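Local coordinates for protein rhino (Drosophila melanogaster, PDB 5XYV) that binds the N-terminal domain of Deadlock through its chromoshadow domain, in a complex linked to the specification of germline piRNA clusters, at residues M29-K34 with D40-N45; F6-G11 with N45-A50; D25-F30 with K57-L62. One frame throughout, in Å; residues are numbered along the deposited sequence.

Contact 1 (M29-K34 with D40-N45)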
loop_
_atom_site.group_PDB
_atom_site.type_symbol
_atom_site.label_atom_id
_atom_site.label_comp_id
_atom_site.label_asym_id
_atom_site.label_seq_id
_atom_site.Cartn_x
_atom_site.Cartn_y
_atom_site.Cartn_z
ATOM N N MET B 29 7.821 8.880 -1.027
ATOM C CA MET B 29 8.465 7.780 -1.697
ATOM C C MET B 29 9.874 8.188 -2.056
ATOM O O MET B 29 10.107 9.331 -2.456
ATOM C CB MET B 29 7.682 7.380 -2.952
ATOM C CG MET B 29 6.185 7.584 -2.838
ATOM S SD MET B 29 5.409 6.242 -1.921
ATOM C CE MET B 29 5.774 4.864 -3.021
ATOM N N PHE B 30 10.803 7.253 -1.907
ATOM C CA PHE B 30 12.195 7.473 -2.249
ATOM C C PHE B 30 12.478 6.746 -3.540
ATOM O O PHE B 30 12.348 5.518 -3.629
ATOM C CB PHE B 30 13.083 7.043 -1.085
ATOM C CG PHE B 30 12.733 7.769 0.183
ATOM C CD1 PHE B 30 11.927 7.183 1.148
ATOM C CD2 PHE B 30 13.122 9.087 0.359
ATOM C CE1 PHE B 30 11.568 7.888 2.283
ATOM C CE2 PHE B 30 12.768 9.779 1.493
ATOM C CZ PHE B 30 11.995 9.179 2.451
ATOM N N VAL B 31 12.822 7.520 -4.563
ATOM C CA VAL B 31 12.791 7.012 -5.925
ATOM C C VAL B 31 14.043 7.348 -6.701
ATOM O O VAL B 31 14.792 8.262 -6.356
ATOM C CB VAL B 31 11.569 7.567 -6.751
ATOM C CG1 VAL B 31 10.240 7.182 -6.111
ATOM C CG2 VAL B 31 11.703 9.100 -6.989
ATOM N N THR B 32 14.243 6.588 -7.767
ATOM C CA THR B 32 15.301 6.879 -8.724
ATOM C C THR B 32 14.675 7.148 -10.093
ATOM O O THR B 32 13.555 6.705 -10.381
ATOM C CB THR B 32 16.322 5.741 -8.785
ATOM O OG1 THR B 32 15.666 4.546 -9.215
ATOM C CG2 THR B 32 16.905 5.506 -7.408
ATOM N N TRP B 33 15.380 7.894 -10.927
ATOM C CA TRP B 33 14.872 8.205 -12.254
ATOM C C TRP B 33 15.763 7.548 -13.287
ATOM O O TRP B 33 16.943 7.324 -13.023
ATOM C CB TRP B 33 14.815 9.718 -12.473
ATOM C CG TRP B 33 14.159 10.429 -11.356
ATOM C CD1 TRP B 33 14.765 11.029 -10.295
ATOM C CD2 TRP B 33 12.752 10.621 -11.179
ATOM N NE1 TRP B 33 13.819 11.580 -9.463
ATOM C CE2 TRP B 33 12.573 11.346 -9.988
ATOM C CE3 TRP B 33 11.623 10.244 -11.915
ATOM C CZ2 TRP B 33 11.303 11.705 -9.511
ATOM C CZ3 TRP B 33 10.376 10.591 -11.445
ATOM C CH2 TRP B 33 10.221 11.319 -10.257
ATOM N N LYS B 34 15.211 7.281 -14.468
ATOM C CA LYS B 34 16.001 6.699 -15.542
ATOM C C LYS B 34 17.043 7.673 -16.061
ATOM O O LYS B 34 16.725 8.828 -16.384
ATOM C CB LYS B 34 15.101 6.240 -16.683
ATOM C CG LYS B 34 14.237 5.034 -16.325
ATOM C CD LYS B 34 13.293 4.653 -17.452
ATOM C CE LYS B 34 12.428 3.476 -17.047
ATOM N NZ LYS B 34 11.429 3.135 -18.101
ATOM N N ASP B 40 15.613 10.540 -4.804
ATOM C CA ASP B 40 14.780 11.676 -4.409
ATOM C C ASP B 40 13.617 11.279 -3.505
ATOM O O ASP B 40 13.029 10.205 -3.671
ATOM C CB ASP B 40 14.222 12.379 -5.644
ATOM C CG ASP B 40 15.289 13.025 -6.475
ATOM O OD1 ASP B 40 15.026 13.298 -7.659
ATOM O OD2 ASP B 40 16.387 13.266 -5.948
ATOM N N ALA B 41 13.275 12.154 -2.565
ATOM C CA ALA B 41 12.025 12.013 -1.844
ATOM C C ALA B 41 10.964 12.755 -2.640
ATOM O O ALA B 41 11.128 13.936 -2.971
ATOM C CB ALA B 41 12.115 12.554 -0.443
ATOM N N VAL B 42 9.875 12.057 -2.927
ATOM C CA VAL B 42 8.789 12.569 -3.733
ATOM C C VAL B 42 7.507 12.318 -2.973
ATOM O O VAL B 42 7.274 11.196 -2.528
ATOM C CB VAL B 42 8.766 11.869 -5.096
ATOM C CG1 VAL B 42 7.394 11.974 -5.746
ATOM C CG2 VAL B 42 9.873 12.425 -5.983
ATOM N N HIS B 43 6.680 13.340 -2.792
ATOM C CA HIS B 43 5.400 13.114 -2.118
ATOM C C HIS B 43 4.539 12.218 -2.993
ATOM O O HIS B 43 4.620 12.327 -4.219
ATOM C CB HIS B 43 4.677 14.422 -1.816
ATOM C CG HIS B 43 3.489 14.251 -0.934
ATOM N ND1 HIS B 43 2.233 13.935 -1.420
ATOM C CD2 HIS B 43 3.357 14.306 0.412
ATOM C CE1 HIS B 43 1.386 13.840 -0.418
ATOM N NE2 HIS B 43 2.046 14.053 0.713
ATOM N N ILE B 44 3.740 11.328 -2.384
ATOM C CA ILE B 44 3.034 10.314 -3.169
ATOM C C ILE B 44 2.063 10.992 -4.111
ATOM O O ILE B 44 1.778 10.473 -5.195
ATOM C CB ILE B 44 2.269 9.267 -2.288
ATOM C CG1 ILE B 44 1.697 8.151 -3.169
ATOM C CG2 ILE B 44 1.135 9.897 -1.479
ATOM C CD1 ILE B 44 1.132 7.018 -2.405
ATOM N N ASN B 45 1.559 12.159 -3.716
ATOM C CA ASN B 45 0.644 12.897 -4.580
ATOM C C ASN B 45 1.304 13.341 -5.879
ATOM O O ASN B 45 0.624 13.577 -6.871
ATOM C CB ASN B 45 0.068 14.116 -3.854
ATOM C CG ASN B 45 -0.933 13.739 -2.769
ATOM O OD1 ASN B 45 -1.518 12.660 -2.794
ATOM N ND2 ASN B 45 -1.129 14.634 -1.811
#
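Met29 and Val42 face each other as an antiparallel hydrogen-bonded pair: Met29 N reaches Val42 O at 2.8 Å in an almost perfectly straight bond (179°), and Val42 N returns to Met29 O. Val31 and Asp40 form the second such pair. The non-hydrogen-bonded pair between them, Phe30 and Ala41, is packed closely, with Ala41 CB only 3.4 Å from Phe30 CE2, and Ala41 N, on the strand edge away from Met29-Val31, is hydrogen-bonded to His18 ND1 of the Deadlock chain. On the opposite face of the sheet Val31 CG2 and Val42 CG2 touch at 3.9 Å; one face of the Trp33 indole covers Val31 CG2, off toward the rim, while Val42 CG2 sits at the edge, near the ring plane. With CG turned away from its carbonyl carbon (chi1 -49°), Trp33 brings NE1 back to Asp40 OD1 at 2.8 Å, in the ring plane but above the plane of the carboxylate. The same oxygen also receives Gly7 N and a salt bridge from Arg10, so OD1 gathers three donors and Arg10 probably offsets part of the charge of the buried carboxylate. An alanine in place of Trp33 would probably leave Asp40 OD1 without its indole partner, Val31 CG2 without the ring over it and Val42 CG2 without its edge neighbour. Packing is looser where the strands part: Met29 CG meets Ile44 CB at 4.3 Å, and beyond, Lys34 and Asn45 are exposed to solvent. Such paired strands are those of a beta hairpin, here the second and third strands of the antiparallel sheet of the chromoshadow domain.

Contact 2 (F6-G11 with N45-A50)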
loop_
_atom_site.group_PDB
_atom_site.type_symbol
_atom_site.label_atom_id
_atom_site.label_comp_id
_atom_site.label_asym_id
_atom_site.label_seq_id
_atom_site.Cartn_x
_atom_site.Cartn_y
_atom_site.Cartn_z
ATOM N N PHE B 6 15.025 18.539 -8.439
ATOM C CA PHE B 6 14.858 17.177 -7.971
ATOM C C PHE B 6 13.402 16.777 -8.122
ATOM O O PHE B 6 12.535 17.628 -8.334
ATOM C CB PHE B 6 15.279 17.051 -6.517
ATOM C CG PHE B 6 14.443 17.870 -5.584
ATOM C CD1 PHE B 6 13.298 17.347 -5.009
ATOM C CD2 PHE B 6 14.803 19.173 -5.288
ATOM C CE1 PHE B 6 12.530 18.103 -4.153
ATOM C CE2 PHE B 6 14.042 19.933 -4.434
ATOM C CZ PHE B 6 12.898 19.394 -3.864
ATOM N N GLY B 7 13.121 15.492 -7.973
ATOM C CA GLY B 7 11.752 15.013 -8.056
ATOM C C GLY B 7 11.247 15.045 -9.481
ATOM O O GLY B 7 12.035 14.902 -10.427
ATOM N N VAL B 8 9.941 15.252 -9.642
ATOM C CA VAL B 8 9.325 15.203 -10.967
ATOM C C VAL B 8 9.893 16.319 -11.824
ATOM O O VAL B 8 9.910 16.215 -13.048
ATOM C CB VAL B 8 7.767 15.307 -10.908
ATOM C CG1 VAL B 8 7.175 14.098 -10.206
ATOM C CG2 VAL B 8 7.322 16.577 -10.202
ATOM N N ASN B 9 10.384 17.369 -11.168
ATOM C CA ASN B 9 10.928 18.530 -11.858
ATOM C C ASN B 9 12.186 18.244 -12.680
ATOM O O ASN B 9 12.563 19.053 -13.526
ATOM C CB ASN B 9 11.204 19.642 -10.852
ATOM C CG ASN B 9 10.003 20.528 -10.641
ATOM O OD1 ASN B 9 9.410 21.018 -11.601
ATOM N ND2 ASN B 9 9.625 20.730 -9.386
ATOM N N ARG B 10 12.829 17.101 -12.446
ATOM C CA ARG B 10 13.927 16.665 -13.300
ATOM C C ARG B 10 13.414 16.392 -14.697
ATOM O O ARG B 10 14.181 16.359 -15.659
ATOM C CB ARG B 10 14.602 15.412 -12.748
ATOM C CG ARG B 10 15.265 15.615 -11.416
ATOM C CD ARG B 10 15.971 14.347 -10.970
ATOM N NE ARG B 10 17.343 14.664 -10.582
ATOM C CZ ARG B 10 17.756 14.782 -9.327
ATOM N NH1 ARG B 10 16.916 14.571 -8.331
ATOM N NH2 ARG B 10 19.016 15.072 -9.067
ATOM N N GLY B 11 12.106 16.182 -14.792
ATOM C CA GLY B 11 11.478 15.829 -16.039
ATOM C C GLY B 11 11.948 14.478 -16.544
ATOM O O GLY B 11 11.882 14.227 -17.743
ATOM N N ASN B 45 1.559 12.159 -3.716
ATOM C CA ASN B 45 0.644 12.897 -4.580
ATOM C C ASN B 45 1.304 13.341 -5.879
ATOM O O ASN B 45 0.624 13.577 -6.871
ATOM C CB ASN B 45 0.068 14.116 -3.854
ATOM C CG ASN B 45 -0.933 13.739 -2.769
ATOM O OD1 ASN B 45 -1.518 12.660 -2.794
ATOM N ND2 ASN B 45 -1.129 14.634 -1.811
ATOM N N ASP B 46 2.626 13.470 -5.868
ATOM C CA ASP B 46 3.334 13.955 -7.049
ATOM C C ASP B 46 3.506 12.884 -8.136
ATOM O O ASP B 46 3.836 13.197 -9.269
ATOM C CB ASP B 46 4.711 14.509 -6.657
ATOM C CG ASP B 46 4.628 15.808 -5.861
ATOM O OD1 ASP B 46 3.597 16.522 -5.956
ATOM O OD2 ASP B 46 5.613 16.119 -5.152
ATOM N N ILE B 47 3.290 11.625 -7.781
ATOM C CA ILE B 47 3.495 10.519 -8.717
ATOM C C ILE B 47 2.283 9.604 -8.910
ATOM O O ILE B 47 2.313 8.744 -9.772
ATOM C CB ILE B 47 4.703 9.641 -8.292
ATOM C CG1 ILE B 47 4.635 9.339 -6.800
ATOM C CG2 ILE B 47 6.028 10.251 -8.741
ATOM C CD1 ILE B 47 5.723 8.355 -6.326
ATOM N N LYS B 48 1.248 9.784 -8.095
ATOM C CA LYS B 48 -0.000 9.017 -8.188
ATOM C C LYS B 48 -0.511 8.815 -9.603
ATOM O O LYS B 48 -0.790 7.687 -10.015
ATOM C CB LYS B 48 -1.106 9.709 -7.395
ATOM C CG LYS B 48 -1.328 9.140 -6.052
ATOM C CD LYS B 48 -2.318 9.984 -5.308
ATOM C CE LYS B 48 -2.115 9.739 -3.852
ATOM N NZ LYS B 48 -3.399 9.624 -3.112
ATOM N N GLU B 49 -0.650 9.916 -10.330
ATOM C CA GLU B 49 -1.364 9.915 -11.596
ATOM C C GLU B 49 -0.473 9.584 -12.780
ATOM O O GLU B 49 -0.952 9.137 -13.823
ATOM C CB GLU B 49 -2.034 11.277 -11.796
ATOM C CG GLU B 49 -2.939 11.675 -10.623
ATOM C CD GLU B 49 -3.895 12.799 -10.978
ATOM O OE1 GLU B 49 -3.437 13.928 -11.260
ATOM O OE2 GLU B 49 -5.112 12.530 -11.010
ATOM N N ALA B 50 0.823 9.811 -12.619
ATOM C CA ALA B 50 1.790 9.473 -13.659
ATOM C C ALA B 50 2.191 8.019 -13.594
ATOM O O ALA B 50 2.414 7.387 -14.633
ATOM C CB ALA B 50 3.050 10.374 -13.538
#
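Val8 meets Asp46 and Ile47 where a short 3-10 turn ahead of the first strand of the chromoshadow domain comes up against the loop that leads from strand 39-43 to helix 52-61. The leading residue, Phe6, looks elsewhere: its ring stacks on His18 of the Deadlock chain. Gly7 follows with a positive phi of 72°, a backbone shape that favours glycine, and starts the turn by offering its carbonyl oxygen to Arg10 N. Val8 then carries the whole contact on one methyl group. With CG1 anti to its own carbonyl carbon (chi1 -65°), that methyl touches both the backbone of the loop and a side chain: Val8 CG1 lies 3.6 Å from Asp46 O and 4.3 Å from Ile47 CG2. No hydrogen bond crosses between the segments, and the touch is light, with Val8 and Asp46 both exposed at the surface. Val8 also rests on Trp33, while Ile47 packs on Met29 and Val42 of the sheet. Arg10 lies against Trp33 too. At Gly11 the turn closes, its N bonded to Val8 O at 2.8 Å.

Contact 3 (D25-F30 with K57-L62)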
loop_
_atom_site.group_PDB
_atom_site.type_symbol
_atom_site.label_atom_id
_atom_site.label_comp_id
_atom_site.label_asym_id
_atom_site.label_seq_id
_atom_site.Cartn_x
_atom_site.Cartn_y
_atom_site.Cartn_z
ATOM N N ASP B 25 -0.131 11.977 7.884
ATOM C CA ASP B 25 -0.929 11.683 6.701
ATOM C C ASP B 25 -0.116 11.853 5.426
ATOM O O ASP B 25 -0.606 11.610 4.325
ATOM C CB ASP B 25 -2.162 12.589 6.659
ATOM C CG ASP B 25 -3.143 12.296 7.782
ATOM O OD1 ASP B 25 -3.173 11.143 8.268
ATOM O OD2 ASP B 25 -3.882 13.228 8.173
ATOM N N ASP B 26 1.127 12.287 5.575
ATOM C CA ASP B 26 1.992 12.451 4.420
ATOM C C ASP B 26 2.827 11.218 4.169
ATOM O O ASP B 26 3.503 10.717 5.067
ATOM C CB ASP B 26 2.899 13.675 4.590
ATOM C CG ASP B 26 2.149 14.963 4.435
ATOM O OD1 ASP B 26 1.620 15.191 3.326
ATOM O OD2 ASP B 26 2.076 15.732 5.414
ATOM N N LEU B 27 2.767 10.726 2.938
ATOM C CA LEU B 27 3.572 9.585 2.543
ATOM C C LEU B 27 4.564 10.036 1.493
ATOM O O LEU B 27 4.182 10.590 0.457
ATOM C CB LEU B 27 2.701 8.438 1.999
ATOM C CG LEU B 27 3.376 7.108 1.639
ATOM C CD1 LEU B 27 4.163 6.541 2.812
ATOM C CD2 LEU B 27 2.366 6.063 1.085
ATOM N N PHE B 28 5.840 9.792 1.763
ATOM C CA PHE B 28 6.881 10.116 0.803
ATOM C C PHE B 28 7.481 8.842 0.258
ATOM O O PHE B 28 7.605 7.848 0.985
ATOM C CB PHE B 28 7.953 10.983 1.445
ATOM C CG PHE B 28 7.515 12.375 1.674
ATOM C CD1 PHE B 28 7.703 13.332 0.694
ATOM C CD2 PHE B 28 6.913 12.743 2.870
ATOM C CE1 PHE B 28 7.291 14.632 0.895
ATOM C CE2 PHE B 28 6.494 14.044 3.077
ATOM C CZ PHE B 28 6.681 14.983 2.088
ATOM N N MET B 29 7.821 8.880 -1.027
ATOM C CA MET B 29 8.465 7.780 -1.697
ATOM C C MET B 29 9.874 8.188 -2.056
ATOM O O MET B 29 10.107 9.331 -2.456
ATOM C CB MET B 29 7.682 7.380 -2.952
ATOM C CG MET B 29 6.185 7.584 -2.838
ATOM S SD MET B 29 5.409 6.242 -1.921
ATOM C CE MET B 29 5.774 4.864 -3.021
ATOM N N PHE B 30 10.803 7.253 -1.907
ATOM C CA PHE B 30 12.195 7.473 -2.249
ATOM C C PHE B 30 12.478 6.746 -3.540
ATOM O O PHE B 30 12.348 5.518 -3.629
ATOM C CB PHE B 30 13.083 7.043 -1.085
ATOM C CG PHE B 30 12.733 7.769 0.183
ATOM C CD1 PHE B 30 11.927 7.183 1.148
ATOM C CD2 PHE B 30 13.122 9.087 0.359
ATOM C CE1 PHE B 30 11.568 7.888 2.283
ATOM C CE2 PHE B 30 12.768 9.779 1.493
ATOM C CZ PHE B 30 11.995 9.179 2.451
ATOM N N LYS B 57 2.354 -1.736 -7.590
ATOM C CA LYS B 57 3.209 -2.918 -7.584
ATOM C C LYS B 57 4.219 -2.859 -6.449
ATOM O O LYS B 57 4.572 -3.886 -5.885
ATOM C CB LYS B 57 3.922 -3.100 -8.931
ATOM C CG LYS B 57 3.938 -4.564 -9.387
ATOM C CD LYS B 57 4.908 -4.837 -10.541
ATOM C CE LYS B 57 4.728 -3.848 -11.694
ATOM N NZ LYS B 57 3.374 -3.923 -12.332
ATOM N N TYR B 58 4.681 -1.658 -6.117
ATOM C CA TYR B 58 5.568 -1.486 -4.973
ATOM C C TYR B 58 4.868 -1.873 -3.682
ATOM O O TYR B 58 5.454 -2.539 -2.844
ATOM C CB TYR B 58 6.084 -0.045 -4.865
ATOM C CG TYR B 58 6.773 0.213 -3.537
ATOM C CD1 TYR B 58 8.074 -0.204 -3.317
ATOM C CD2 TYR B 58 6.111 0.860 -2.499
ATOM C CE1 TYR B 58 8.701 0.006 -2.101
ATOM C CE2 TYR B 58 6.722 1.070 -1.284
ATOM C CZ TYR B 58 8.022 0.649 -1.092
ATOM O OH TYR B 58 8.643 0.872 0.117
ATOM N N PHE B 59 3.633 -1.423 -3.512
ATOM C CA PHE B 59 2.873 -1.799 -2.322
ATOM C C PHE B 59 2.630 -3.319 -2.262
ATOM O O PHE B 59 2.678 -3.908 -1.190
ATOM C CB PHE B 59 1.544 -1.048 -2.259
ATOM C CG PHE B 59 1.680 0.363 -1.790
ATOM C CD1 PHE B 59 2.251 0.640 -0.548
ATOM C CD2 PHE B 59 1.222 1.418 -2.571
ATOM C CE1 PHE B 59 2.388 1.950 -0.099
ATOM C CE2 PHE B 59 1.340 2.741 -2.127
ATOM C CZ PHE B 59 1.926 3.004 -0.889
ATOM N N GLU B 60 2.388 -3.940 -3.415
ATOM C CA GLU B 60 2.196 -5.390 -3.483
ATOM C C GLU B 60 3.439 -6.143 -3.010
ATOM O O GLU B 60 3.324 -7.228 -2.458
ATOM C CB GLU B 60 1.838 -5.836 -4.910
ATOM C CG GLU B 60 0.400 -5.603 -5.331
ATOM C CD GLU B 60 0.138 -6.053 -6.774
ATOM O OE1 GLU B 60 0.161 -7.282 -7.030
ATOM O OE2 GLU B 60 -0.088 -5.185 -7.655
ATOM N N SER B 61 4.619 -5.562 -3.223
ATOM C CA SER B 61 5.880 -6.230 -2.893
ATOM C C SER B 61 6.128 -6.229 -1.382
ATOM O O SER B 61 6.905 -7.038 -0.869
ATOM C CB SER B 61 7.060 -5.555 -3.602
ATOM O OG SER B 61 7.330 -4.272 -3.050
ATOM N N LEU B 62 5.485 -5.304 -0.676
ATOM C CA LEU B 62 5.655 -5.200 0.771
ATOM C C LEU B 62 4.896 -6.319 1.471
ATOM O O LEU B 62 3.968 -6.887 0.894
ATOM C CB LEU B 62 5.176 -3.834 1.259
ATOM C CG LEU B 62 5.926 -2.639 0.669
ATOM C CD1 LEU B 62 5.360 -1.325 1.192
ATOM C CD2 LEU B 62 7.412 -2.741 0.970
#
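The Phe59 ring is met at its edge, near its plane, by Leu27 CD2, which lies 3.7 Å from Phe59 CZ; the two side chains come from opposite directions, one from the strand and one from the helix. The ring also stacks on Phe59 of the second Rhino subunit, so it serves the dimer and the fold together. Its neighbour Tyr58 has Leu62 CG over one face, toward the rim, while the methyl group of Met29 approaches obliquely, Met29 CE to Tyr58 CD2 4.1 Å. Met29 gets there by bending: turns at chi2 (-80°) and chi3 (-63°) swing CE from the sheet toward the helix, and the thioether slides past the phenol in the opposite direction. Leu27 extends with CG anti to its backbone N, carrying CD2 toward the aromatic edge, and packs as well on Ile64 of the second subunit. The helix end carries its own polar bond, Ser61 OG to Tyr58 O at 2.6 Å. Tyr58 also lies on Ile17 and Cys20 of strand 14-23, which extends the apolar layer across the sheet. No hydrogen bond joins strand and helix here. Their union therefore rests on apolar packing of the Leu27 and Met29 methyl groups against the two rings, consistent with an apolar layer that joins sheet to helix and runs on into the dimer interface.

In the fold
Contacts 1 and 3 both start from strand 26-33, the middle strand of the three-stranded sheet, and share Met29 and Phe30; their centres lie about 10 Å apart. Contact 1 pairs this strand with strand 39-43, whereas contact 3 sets it against helix 52-61, which follows strand 39-43 in the chain. Contact 2, about 7 Å from contact 1 between centres and about 14 Å from contact 3, closes a longer loop that encloses the hairpin of contact 1. It touches contact 1 through Trp33 and Asp40 and contact 3 through Ile47 against Met29. Together they tie N-terminal turn, sheet and helix into one small domain; Deadlock reaches all three contacts, the second subunit chiefly contacts 2 and 3.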